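Local coordinates for multicopper oxidase (Pseudomonas thermotolerans, PDB 6VOW), which probably oxidises phenolic, lignin-related substrates as a laccase-like enzyme, passing the electrons through its copper centres to reduce dioxygen to water, at residues Pro275-Glu280 with Ser295-Glu300; His165-Ser170 with Leu211-Gly216; Asn235-Glu240 with Glu280-Asn285. All blocks are in the same frame, centred on the assembly; numbering follows the deposited sequence.

Contact 1: Pro275-Glu280 with Ser295-Glu300; sequences PEAGRE and SVASVE
Ser-295 fits against the loop Pro-275 to Arg-279, and nearly all the close packing of the contact gathers round this one buried residue. Its OG stands opposite the backbone N (chi1 -179°), which directs it at Pro-275 O. OG donates to that carbonyl oxygen; the modelled 2.4 Å between Ser-295 OG and Pro-275 O is unusually short, and the exact length is doubtful. A serine suits the place because it is slim enough to enter and carries a hydroxyl donor for the Pro-275 carbonyl. The backbone is fastened beside it: Ser-295 N gives a sound bond to Arg-279 O (2.7 Å, 151° at the hydrogen), whereas Gly-278 N meets Ser-295 O at 2.8 Å in a weak, bent one. Pro-275 packs against the serine, its CD 4.0 Å from Ser-295 CB.

Toward solvent the packing thins out. Ala-277 CB merely rests 4.1 Å from Ala-297 CB, two small methyls that suit a shallow surface touch. Farther out, Arg-279 NH2 and Glu-276 OE1 lie 3.5 Å apart; the carboxylate is well off the guanidinium plane, so the attraction is probably one of charge alone, with no N-H aimed across. Both side chains lead away from Ser-295.

Residues Glu-276 to Arg-279 form a type II beta turn, with glycine at the third position, where the positive phi is easily tolerated. The turn lies in the connection from strand 267-273 to strand 280-285, which belong to different sheets, and the Arg-279 bond carries the antiparallel pairing of strands 280-285 and 288-296 one step farther. Such a crossing between sheets at the end of a beta sandwich is characteristic of the Greek-key cupredoxin fold of multicopper oxidases.

Contact 2: His165-Ser170 with Leu211-Gly216; sequences HELSLS and LELPAG
NE2 of His-165 is hydrogen-bonded to OE1 of Gln-217, just beyond segment 211-216, and the imidazole so held turns one face to Pro-214. The proline CG sits over the middle of the ring, 3.8 Å from its centroid and only 11° off the normal, a clear CH-pi contact. Histidine suits this end of the interface by being flat enough to receive a pyrrolidine on its face and polar enough at its rim to reach Gln-217. With an alanine here, Pro-214 CG would probably lose the surface it rests on and Gln-217 OE1 its ring partner.

No hydrogen bond joins the two segments; from here on the contact is leucine against leucine. Leu-167 sends CD2 between two partners, 3.7 Å from Leu-213 CD2 and 4.1 Å from Leu-211 CB. Its CG lies opposite the backbone N (chi1 -173°), while the CG of Leu-213 stands beside its own N, and the two chains pass at a slant. Leu-169 and Leu-211 instead meet tip to tip, CD1 to CD1 at 3.9 Å. Branched aliphatic chains suit such a seam, since their methyls can fill it from both sides without needing polar partners.

The strand axes run nearly antiparallel, at 167°, but 8.8 Å apart, too far for backbone pairing: this is the packing of one sheet on another in a beta sandwich. Strand 165-174 pairs its backbone with strand 218-225, whose Leu-221 and Leu-223 lie beside Leu-167 and Leu-169. On the face turned from strand 210-214, Glu-166 makes salt bridges to Arg-72 and Arg-222. Strand 210-214 is an outermost strand of the facing sheet, next to strand 288-296, and Leu-211 touches Ala-291 and Leu-293 there.

Contact 3: Asn235-Glu240 with Glu280-Asn285; sequences NLPGAE and ELPLRN
Asn-235 and Arg-284 form an antiparallel hydrogen-bonded pair in one sheet of a cupredoxin-like beta sandwich, joined by Asn-235 N to Arg-284 O at 3.0 Å and by Arg-284 N to Asn-235 O at 2.9 Å. Above this pair their side chains share a face of the sheet, with the amide and guanidinium planes almost perpendicular, 84° apart. The arginine chain bends at its third torsion (chi3 -44°), folding the guanidinium back so that Pro-237 CG lies over one of its faces, 3.6 Å from NE; the flat cation suits the rigid proline ring laid against it.

On the buried side, Leu-236 crosses Leu-283 at about a right angle and slants past Leu-281, its CD2 reaching Leu-281 CB at 3.6 Å. Ala-239, whose single methyl fits against the leucine, sets CB 3.8 Å from Leu-281 CD2, while Val-272 of the other sheet touches both Leu-236 and Ala-239.

Pairing ends after Asn-235, and two residues on Pro-237 has no N-H to offer Pro-282 O. That oxygen is buried with no hydrogen-bonding partner, probably because of this, and Pro-237 CD lies 3.3 Å from Pro-282 O.

All three contacts belong to the sandwich formed by residues 165-296, whose position suggests the middle cupredoxin domain, and none includes a copper ligand. Contact 1 is at the surface and relies on backbone and serine hydroxyl; contacts 2 and 3 are partly buried and richer in leucine. Contact 2 joins facing sheets purely by side chains, whereas contact 3 joins strand 280-285 to the last residue of strand 232-235 and to the loop that leaves for the other sheet. Strands 210-214, 288-296 and 280-285, adjacent in one sheet, tie the set together: Val-296 of contact 1 pairs with Leu-213 and Ala-215 of contact 2, and Leu-169 meets Leu-283 in the interior. Contacts 1 and 3 share Glu-280, with Pro-275 packing on Leu-281.

Contact 1: Pro275-Glu280 with Ser295-Glu300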
ATOM      1  N   PRO A 275     -25.936   0.576   8.794  1.00 62.59           N
ATOM      2  CA  PRO A 275     -27.314   0.269   8.932  1.00 54.12           C
ATOM      3  C   PRO A 275     -27.801   0.751  10.267  1.00 58.52           C
ATOM      4  O   PRO A 275     -27.057   1.305  11.037  1.00 57.75           O
ATOM      5  CB  PRO A 275     -27.355  -1.262   8.822  1.00 56.28           C
ATOM      6  CG  PRO A 275     -25.971  -1.736   9.048  1.00 57.32           C
ATOM      7  CD  PRO A 275     -25.091  -0.550   9.204  1.00 62.57           C
ATOM      8  N   GLU A 276     -29.091   0.594  10.466  1.00 64.04           N
ATOM      9  CA  GLU A 276     -29.748   0.967  11.694  1.00 56.93           C
ATOM     10  C   GLU A 276     -29.057   0.346  12.873  1.00 62.63           C
ATOM     11  O   GLU A 276     -28.415  -0.677  12.723  1.00 51.97           O
ATOM     12  CB  GLU A 276     -31.224   0.569  11.636  1.00 69.37           C
ATOM     13  CG  GLU A 276     -31.569  -0.867  11.228  1.00 76.70           C
ATOM     14  CD  GLU A 276     -33.060  -1.150  11.383  1.00 83.66           C
ATOM     15  OE1 GLU A 276     -33.748  -1.446  10.359  1.00 88.60           O
ATOM     16  OE2 GLU A 276     -33.547  -1.062  12.537  1.00 88.02           O
ATOM     17  N   ALA A 277     -29.164   1.003  14.027  1.00 56.48           N
ATOM     18  CA  ALA A 277     -28.467   0.643  15.275  1.00 56.81           C
ATOM     19  C   ALA A 277     -28.603  -0.805  15.739  1.00 63.53           C
ATOM     20  O   ALA A 277     -29.591  -1.489  15.413  1.00 94.59           O
ATOM     21  CB  ALA A 277     -28.951   1.545  16.397  1.00 64.32           C
ATOM     22  N   GLY A 278     -27.613  -1.257  16.513  1.00 53.92           N
ATOM     23  CA  GLY A 278     -27.495  -2.653  16.883  1.00 55.40           C
ATOM     24  C   GLY A 278     -27.206  -3.641  15.756  1.00 48.95           C
ATOM     25  O   GLY A 278     -26.894  -4.776  16.067  1.00 55.30           O
ATOM     26  N   ARG A 279     -27.300  -3.276  14.477  1.00 51.76           N
ATOM     27  CA  ARG A 279     -26.857  -4.179  13.371  1.00 52.33           C
ATOM     28  C   ARG A 279     -25.351  -4.301  13.390  1.00 57.26           C
ATOM     29  O   ARG A 279     -24.621  -3.437  13.902  1.00 49.40           O
ATOM     30  CB  ARG A 279     -27.280  -3.680  11.976  1.00 54.19           C
ATOM     31  CG  ARG A 279     -28.778  -3.602  11.734  1.00 60.60           C
ATOM     32  CD  ARG A 279     -29.470  -4.936  11.631  1.00 59.96           C
ATOM     33  NE  ARG A 279     -30.849  -4.761  11.124  1.00 67.44           N
ATOM     34  CZ  ARG A 279     -31.269  -4.900   9.850  1.00 66.76           C
ATOM     35  NH1 ARG A 279     -30.464  -5.240   8.824  1.00 67.52           N
ATOM     36  NH2 ARG A 279     -32.554  -4.698   9.585  1.00 74.42           N
ATOM     37  N   GLU A 280     -24.892  -5.408  12.832  1.00 61.36           N
ATOM     38  CA  GLU A 280     -23.501  -5.802  12.935  1.00 58.29           C
ATOM     39  C   GLU A 280     -23.274  -6.402  11.586  1.00 62.51           C
ATOM     40  O   GLU A 280     -24.065  -7.237  11.117  1.00 62.89           O
ATOM     41  CB  GLU A 280     -23.372  -6.799  14.059  1.00 56.65           C
ATOM     42  CG  GLU A 280     -22.039  -7.433  14.200  1.00 65.50           C
ATOM     43  CD  GLU A 280     -22.070  -8.869  14.761  1.00 82.96           C
ATOM     44  OE1 GLU A 280     -21.569  -9.846  14.080  1.00 78.84           O
ATOM     45  OE2 GLU A 280     -22.580  -9.018  15.905  1.00 85.98           O
ATOM     46  N   SER A 295     -23.121  -1.236  14.052  1.00 57.58           N
ATOM     47  CA  SER A 295     -23.833   0.010  13.956  1.00 52.57           C
ATOM     48  C   SER A 295     -24.254   0.439  15.336  1.00 50.95           C
ATOM     49  O   SER A 295     -25.049  -0.240  15.968  1.00 56.22           O
ATOM     50  CB  SER A 295     -25.099  -0.208  13.150  1.00 47.36           C
ATOM     51  OG  SER A 295     -25.792   1.013  13.041  1.00 63.27           O
ATOM     52  N   VAL A 296     -23.753   1.578  15.790  1.00 58.66           N
ATOM     53  CA  VAL A 296     -24.089   2.123  17.114  1.00 66.77           C
ATOM     54  C   VAL A 296     -25.110   3.274  16.954  1.00 69.92           C
ATOM     55  O   VAL A 296     -25.163   3.909  15.898  1.00 73.68           O
ATOM     56  CB  VAL A 296     -22.796   2.572  17.805  1.00 72.61           C
ATOM     57  CG1 VAL A 296     -22.994   2.895  19.287  1.00 76.79           C
ATOM     58  CG2 VAL A 296     -21.777   1.451  17.674  1.00 81.46           C
ATOM     59  N   ALA A 297     -25.918   3.539  17.984  1.00 85.57           N
ATOM     60  CA  ALA A 297     -26.961   4.592  17.901  1.00 75.05           C
ATOM     61  C   ALA A 297     -26.336   5.968  17.843  1.00 65.52           C
ATOM     62  O   ALA A 297     -25.570   6.343  18.715  1.00 71.28           O
ATOM     63  CB  ALA A 297     -27.954   4.508  19.051  1.00 69.59           C
ATOM     64  N   SER A 298     -26.649   6.694  16.780  1.00 70.66           N
ATOM     65  CA  SER A 298     -26.352   8.130  16.661  1.00 72.58           C
ATOM     66  C   SER A 298     -27.665   8.919  16.695  1.00 72.06           C
ATOM     67  O   SER A 298     -28.733   8.437  16.266  1.00 61.71           O
ATOM     68  CB  SER A 298     -25.628   8.402  15.338  1.00 73.97           C
ATOM     69  OG  SER A 298     -25.203   9.748  15.210  1.00 72.41           O
ATOM     70  N   VAL A 299     -27.588  10.140  17.214  1.00 83.18           N
ATOM     71  CA  VAL A 299     -28.693  11.090  17.060  1.00 74.99           C
ATOM     72  C   VAL A 299     -28.461  11.976  15.813  1.00 72.94           C
ATOM     73  O   VAL A 299     -29.326  12.787  15.494  1.00 63.24           O
ATOM     74  CB  VAL A 299     -28.910  11.920  18.358  1.00 85.00           C
ATOM     75  CG1 VAL A 299     -27.975  13.146  18.424  1.00 83.02           C
ATOM     76  CG2 VAL A 299     -30.385  12.307  18.510  1.00 86.93           C
ATOM     77  N   GLU A 300     -27.325  11.795  15.106  1.00 56.40           N
ATOM     78  CA  GLU A 300     -27.033  12.568  13.894  1.00 52.79           C
ATOM     79  C   GLU A 300     -27.984  12.224  12.762  1.00 65.04           C
ATOM     80  O   GLU A 300     -28.316  11.066  12.537  1.00 75.53           O
ATOM     81  CB  GLU A 300     -25.612  12.269  13.396  1.00 57.66           C
TER

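Contact 2: His165-Ser170 with Leu211-Gly216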
ATOM      1  N   HIS A 165     -17.501  11.040   8.836  1.00 48.98           N
ATOM      2  CA  HIS A 165     -16.903  10.027   9.692  1.00 46.96           C
ATOM      3  C   HIS A 165     -15.974   9.253   8.805  1.00 43.37           C
ATOM      4  O   HIS A 165     -16.196   9.118   7.605  1.00 41.12           O
ATOM      5  CB  HIS A 165     -17.935   9.054  10.256  1.00 48.18           C
ATOM      6  CG  HIS A 165     -18.963   9.744  11.055  1.00 54.90           C
ATOM      7  ND1 HIS A 165     -18.796  10.047  12.394  1.00 51.81           N
ATOM      8  CD2 HIS A 165     -20.093  10.363  10.656  1.00 53.83           C
ATOM      9  CE1 HIS A 165     -19.856  10.718  12.809  1.00 64.97           C
ATOM     10  NE2 HIS A 165     -20.650  10.939  11.771  1.00 53.87           N
ATOM     11  N   GLU A 166     -14.929   8.782   9.434  1.00 45.65           N
ATOM     12  CA  GLU A 166     -13.946   7.942   8.763  1.00 45.57           C
ATOM     13  C   GLU A 166     -13.389   7.031   9.760  1.00 42.40           C
ATOM     14  O   GLU A 166     -13.462   7.303  10.931  1.00 47.25           O
ATOM     15  CB  GLU A 166     -12.838   8.772   8.080  1.00 53.41           C
ATOM     16  CG  GLU A 166     -11.904   9.546   8.985  1.00 56.95           C
ATOM     17  CD  GLU A 166     -10.600   9.893   8.297  1.00 55.22           C
ATOM     18  OE1 GLU A 166     -10.588  10.786   7.410  1.00 44.90           O
ATOM     19  OE2 GLU A 166      -9.618   9.205   8.634  1.00 61.60           O
ATOM     20  N   LEU A 167     -12.821   5.950   9.275  1.00 42.58           N
ATOM     21  CA  LEU A 167     -12.223   4.949  10.107  1.00 42.78           C
ATOM     22  C   LEU A 167     -11.094   4.337   9.301  1.00 39.90           C
ATOM     23  O   LEU A 167     -11.300   3.962   8.155  1.00 43.30           O
ATOM     24  CB  LEU A 167     -13.254   3.868  10.349  1.00 47.36           C
ATOM     25  CG  LEU A 167     -12.875   2.813  11.343  1.00 53.76           C
ATOM     26  CD1 LEU A 167     -12.659   3.427  12.733  1.00 52.57           C
ATOM     27  CD2 LEU A 167     -14.005   1.816  11.370  1.00 56.48           C
ATOM     28  N   SER A 168      -9.933   4.250   9.908  1.00 37.64           N
ATOM     29  CA  SER A 168      -8.788   3.623   9.309  1.00 39.43           C
ATOM     30  C   SER A 168      -8.685   2.151   9.713  1.00 39.49           C
ATOM     31  O   SER A 168      -8.743   1.826  10.906  1.00 35.74           O
ATOM     32  CB  SER A 168      -7.506   4.314   9.746  1.00 35.60           C
ATOM     33  OG  SER A 168      -7.464   5.627   9.229  1.00 37.03           O
ATOM     34  N   LEU A 169      -8.523   1.273   8.711  1.00 40.11           N
ATOM     35  CA  LEU A 169      -8.415  -0.237   8.876  1.00 39.07           C
ATOM     36  C   LEU A 169      -7.158  -0.714   8.238  1.00 35.62           C
ATOM     37  O   LEU A 169      -7.061  -0.679   7.028  1.00 40.47           O
ATOM     38  CB  LEU A 169      -9.592  -0.988   8.223  1.00 39.72           C
ATOM     39  CG  LEU A 169     -10.701  -1.242   9.233  1.00 47.61           C
ATOM     40  CD1 LEU A 169     -11.045  -0.020  10.045  1.00 52.28           C
ATOM     41  CD2 LEU A 169     -11.920  -1.705   8.508  1.00 56.37           C
ATOM     42  N   SER A 170      -6.200  -1.111   9.058  1.00 37.91           N
ATOM     43  CA  SER A 170      -4.899  -1.580   8.561  1.00 41.49           C
ATOM     44  C   SER A 170      -4.855  -3.089   8.718  1.00 40.30           C
ATOM     45  O   SER A 170      -4.877  -3.599   9.826  1.00 36.68           O
ATOM     46  CB  SER A 170      -3.753  -0.930   9.346  1.00 48.67           C
ATOM     47  OG  SER A 170      -3.618   0.460   9.036  1.00 43.63           O
ATOM     48  N   LEU A 211     -15.676  -3.020  15.315  1.00 50.27           N
ATOM     49  CA  LEU A 211     -15.542  -1.564  15.230  1.00 53.02           C
ATOM     50  C   LEU A 211     -16.874  -0.871  15.250  1.00 53.48           C
ATOM     51  O   LEU A 211     -17.749  -1.156  14.420  1.00 54.75           O
ATOM     52  CB  LEU A 211     -14.843  -1.213  13.947  1.00 53.35           C
ATOM     53  CG  LEU A 211     -13.565  -2.071  13.914  1.00 52.03           C
ATOM     54  CD1 LEU A 211     -13.183  -2.194  12.457  1.00 65.41           C
ATOM     55  CD2 LEU A 211     -12.435  -1.506  14.801  1.00 43.91           C
ATOM     56  N   GLU A 212     -17.037   0.049  16.177  1.00 56.20           N
ATOM     57  CA  GLU A 212     -18.283   0.767  16.312  1.00 51.96           C
ATOM     58  C   GLU A 212     -18.339   1.921  15.304  1.00 51.40           C
ATOM     59  O   GLU A 212     -17.345   2.634  15.080  1.00 54.14           O
ATOM     60  CB  GLU A 212     -18.515   1.208  17.784  1.00 55.10           C
ATOM     61  CG  GLU A 212     -18.943   0.026  18.696  1.00 60.80           C
ATOM     62  CD  GLU A 212     -19.222   0.388  20.171  1.00 75.51           C
ATOM     63  OE1 GLU A 212     -19.445   1.583  20.473  1.00 78.45           O
ATOM     64  OE2 GLU A 212     -19.245  -0.530  21.043  1.00 75.49           O
ATOM     65  N   LEU A 213     -19.498   2.058  14.659  1.00 44.96           N
ATOM     66  CA  LEU A 213     -19.797   3.105  13.701  1.00 51.13           C
ATOM     67  C   LEU A 213     -21.228   3.660  13.980  1.00 59.66           C
ATOM     68  O   LEU A 213     -22.111   2.877  14.360  1.00 53.39           O
ATOM     69  CB  LEU A 213     -19.753   2.525  12.281  1.00 49.61           C
ATOM     70  CG  LEU A 213     -18.464   1.995  11.727  1.00 46.45           C
ATOM     71  CD1 LEU A 213     -18.736   1.349  10.415  1.00 44.53           C
ATOM     72  CD2 LEU A 213     -17.471   3.142  11.531  1.00 63.05           C
ATOM     73  N   PRO A 214     -21.469   4.985  13.749  1.00 62.34           N
ATOM     74  CA  PRO A 214     -22.795   5.589  13.997  1.00 56.68           C
ATOM     75  C   PRO A 214     -23.880   5.261  12.963  1.00 55.09           C
ATOM     76  O   PRO A 214     -23.648   5.419  11.744  1.00 46.90           O
ATOM     77  CB  PRO A 214     -22.511   7.088  13.990  1.00 60.34           C
ATOM     78  CG  PRO A 214     -21.273   7.267  13.221  1.00 63.90           C
ATOM     79  CD  PRO A 214     -20.475   5.997  13.344  1.00 60.33           C
ATOM     80  N   ALA A 215     -25.052   4.837  13.458  1.00 48.97           N
ATOM     81  CA  ALA A 215     -26.144   4.365  12.584  1.00 52.38           C
ATOM     82  C   ALA A 215     -26.648   5.410  11.629  1.00 47.08           C
ATOM     83  O   ALA A 215     -26.665   6.553  11.919  1.00 57.51           O
ATOM     84  CB  ALA A 215     -27.316   3.858  13.388  1.00 63.53           C
ATOM     85  N   GLY A 216     -27.053   4.987  10.462  1.00 49.43           N
ATOM     86  CA  GLY A 216     -27.590   5.855   9.523  1.00 45.27           C
ATOM     87  C   GLY A 216     -26.505   6.619   8.810  1.00 55.98           C
ATOM     88  O   GLY A 216     -26.752   7.084   7.701  1.00 63.78           O
TER

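Contact 3: Asn235-Glu240 with Glu280-Asn285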
ATOM      1  N   ASN A 235     -15.131  -8.237   1.080  1.00 35.73           N
ATOM      2  CA  ASN A 235     -16.537  -8.292   0.747  1.00 41.50           C
ATOM      3  C   ASN A 235     -17.193  -7.897   2.022  1.00 35.06           C
ATOM      4  O   ASN A 235     -16.571  -8.070   3.083  1.00 41.47           O
ATOM      5  CB  ASN A 235     -16.933  -9.681   0.193  1.00 42.44           C
ATOM      6  CG  ASN A 235     -16.716 -10.783   1.182  1.00 41.55           C
ATOM      7  OD1 ASN A 235     -15.658 -11.425   1.222  1.00 52.45           O
ATOM      8  ND2 ASN A 235     -17.716 -11.031   1.977  1.00 34.35           N
ATOM      9  N   LEU A 236     -18.368  -7.262   1.923  1.00 38.35           N
ATOM     10  CA  LEU A 236     -19.092  -6.769   3.151  1.00 44.90           C
ATOM     11  C   LEU A 236     -20.594  -7.085   2.997  1.00 54.89           C
ATOM     12  O   LEU A 236     -21.384  -6.218   2.634  1.00 47.76           O
ATOM     13  CB  LEU A 236     -18.840  -5.267   3.329  1.00 56.66           C
ATOM     14  CG  LEU A 236     -18.851  -4.591   4.709  1.00 56.18           C
ATOM     15  CD1 LEU A 236     -18.872  -3.071   4.452  1.00 58.56           C
ATOM     16  CD2 LEU A 236     -19.985  -5.009   5.597  1.00 66.01           C
ATOM     17  N   PRO A 237     -20.992  -8.348   3.252  1.00 52.40           N
ATOM     18  CA  PRO A 237     -22.331  -8.705   2.796  1.00 50.44           C
ATOM     19  C   PRO A 237     -23.351  -7.946   3.516  1.00 44.13           C
ATOM     20  O   PRO A 237     -23.198  -7.744   4.691  1.00 53.87           O
ATOM     21  CB  PRO A 237     -22.461 -10.198   3.147  1.00 54.49           C
ATOM     22  CG  PRO A 237     -21.126 -10.628   3.630  1.00 48.42           C
ATOM     23  CD  PRO A 237     -20.355  -9.423   4.025  1.00 45.59           C
ATOM     24  N   GLY A 238     -24.384  -7.488   2.830  1.00 54.71           N
ATOM     25  CA  GLY A 238     -25.471  -6.760   3.551  1.00 57.74           C
ATOM     26  C   GLY A 238     -25.429  -5.242   3.443  1.00 61.79           C
ATOM     27  O   GLY A 238     -26.426  -4.617   3.215  1.00 68.18           O
ATOM     28  N   ALA A 239     -24.272  -4.636   3.629  1.00 65.71           N
ATOM     29  CA  ALA A 239     -24.193  -3.178   3.742  1.00 53.89           C
ATOM     30  C   ALA A 239     -24.164  -2.613   2.353  1.00 55.48           C
ATOM     31  O   ALA A 239     -23.769  -3.319   1.420  1.00 63.12           O
ATOM     32  CB  ALA A 239     -22.944  -2.770   4.486  1.00 67.17           C
ATOM     33  N   GLU A 240     -24.616  -1.366   2.194  1.00 53.94           N
ATOM     34  CA  GLU A 240     -24.421  -0.607   0.930  1.00 56.34           C
ATOM     35  C   GLU A 240     -23.061  -0.040   1.028  1.00 44.66           C
ATOM     36  O   GLU A 240     -22.834   0.782   1.911  1.00 51.67           O
ATOM     37  CB  GLU A 240     -25.295   0.637   0.840  1.00 60.03           C
ATOM     38  CG  GLU A 240     -26.659   0.473   0.262  1.00 70.62           C
ATOM     39  CD  GLU A 240     -27.215   1.843   0.051  1.00 79.19           C
ATOM     40  OE1 GLU A 240     -27.519   2.481   1.098  1.00 75.79           O
ATOM     41  OE2 GLU A 240     -27.254   2.282  -1.141  1.00 72.87           O
ATOM     42  N   GLU A 280     -24.892  -5.408  12.832  1.00 61.36           N
ATOM     43  CA  GLU A 280     -23.501  -5.802  12.935  1.00 58.29           C
ATOM     44  C   GLU A 280     -23.274  -6.402  11.586  1.00 62.51           C
ATOM     45  O   GLU A 280     -24.065  -7.237  11.117  1.00 62.89           O
ATOM     46  CB  GLU A 280     -23.372  -6.799  14.059  1.00 56.65           C
ATOM     47  CG  GLU A 280     -22.039  -7.433  14.200  1.00 65.50           C
ATOM     48  CD  GLU A 280     -22.070  -8.869  14.761  1.00 82.96           C
ATOM     49  OE1 GLU A 280     -21.569  -9.846  14.080  1.00 78.84           O
ATOM     50  OE2 GLU A 280     -22.580  -9.018  15.905  1.00 85.98           O
ATOM     51  N   LEU A 281     -22.272  -5.881  10.903  1.00 62.13           N
ATOM     52  CA  LEU A 281     -21.965  -6.330   9.572  1.00 62.22           C
ATOM     53  C   LEU A 281     -20.575  -6.891   9.594  1.00 55.04           C
ATOM     54  O   LEU A 281     -19.695  -6.366  10.318  1.00 57.17           O
ATOM     55  CB  LEU A 281     -21.961  -5.164   8.606  1.00 76.31           C
ATOM     56  CG  LEU A 281     -23.231  -4.389   8.260  1.00 88.12           C
ATOM     57  CD1 LEU A 281     -24.422  -4.730   9.122  1.00 93.23           C
ATOM     58  CD2 LEU A 281     -22.906  -2.892   8.301  1.00 98.02           C
ATOM     59  N   PRO A 282     -20.335  -7.927   8.786  1.00 59.54           N
ATOM     60  CA  PRO A 282     -18.990  -8.487   8.843  1.00 52.40           C
ATOM     61  C   PRO A 282     -18.195  -8.055   7.640  1.00 44.08           C
ATOM     62  O   PRO A 282     -18.656  -8.158   6.511  1.00 50.32           O
ATOM     63  CB  PRO A 282     -19.269  -9.991   8.860  1.00 56.26           C
ATOM     64  CG  PRO A 282     -20.670 -10.144   8.286  1.00 52.83           C
ATOM     65  CD  PRO A 282     -21.224  -8.805   8.003  1.00 54.61           C
ATOM     66  N   LEU A 283     -17.024  -7.485   7.880  1.00 39.68           N
ATOM     67  CA  LEU A 283     -16.106  -7.232   6.804  1.00 42.74           C
ATOM     68  C   LEU A 283     -15.309  -8.522   6.651  1.00 41.77           C
ATOM     69  O   LEU A 283     -14.822  -9.048   7.634  1.00 44.37           O
ATOM     70  CB  LEU A 283     -15.210  -6.016   7.122  1.00 43.03           C
ATOM     71  CG  LEU A 283     -14.169  -5.718   6.052  1.00 41.14           C
ATOM     72  CD1 LEU A 283     -14.815  -5.162   4.815  1.00 45.77           C
ATOM     73  CD2 LEU A 283     -13.178  -4.785   6.608  1.00 46.54           C
ATOM     74  N   ARG A 284     -15.183  -9.031   5.438  1.00 40.44           N
ATOM     75  CA  ARG A 284     -14.628 -10.344   5.248  1.00 37.45           C
ATOM     76  C   ARG A 284     -13.568 -10.427   4.227  1.00 46.59           C
ATOM     77  O   ARG A 284     -13.599  -9.736   3.171  1.00 44.67           O
ATOM     78  CB  ARG A 284     -15.755 -11.307   4.775  1.00 39.44           C
ATOM     79  CG  ARG A 284     -16.841 -11.366   5.817  1.00 43.32           C
ATOM     80  CD  ARG A 284     -17.852 -12.493   5.689  1.00 40.17           C
ATOM     81  NE  ARG A 284     -18.298 -12.661   4.338  1.00 41.92           N
ATOM     82  CZ  ARG A 284     -18.915 -13.738   3.870  1.00 43.44           C
ATOM     83  NH1 ARG A 284     -19.261 -14.739   4.648  1.00 45.30           N
ATOM     84  NH2 ARG A 284     -19.273 -13.761   2.603  1.00 44.92           N
ATOM     85  N   ASN A 285     -12.673 -11.368   4.499  1.00 47.97           N
ATOM     86  CA  ASN A 285     -11.801 -11.910   3.477  1.00 49.35           C
ATOM     87  C   ASN A 285     -12.351 -13.292   2.986  1.00 44.07           C
ATOM     88  O   ASN A 285     -12.226 -14.267   3.694  1.00 39.64           O
ATOM     89  CB  ASN A 285     -10.403 -12.048   4.058  1.00 44.13           C
ATOM     90  CG  ASN A 285      -9.484 -12.654   3.099  1.00 40.22           C
ATOM     91  OD1 ASN A 285      -9.740 -12.608   1.932  1.00 45.59           O
ATOM     92  ND2 ASN A 285      -8.497 -13.329   3.576  1.00 44.17           N
TER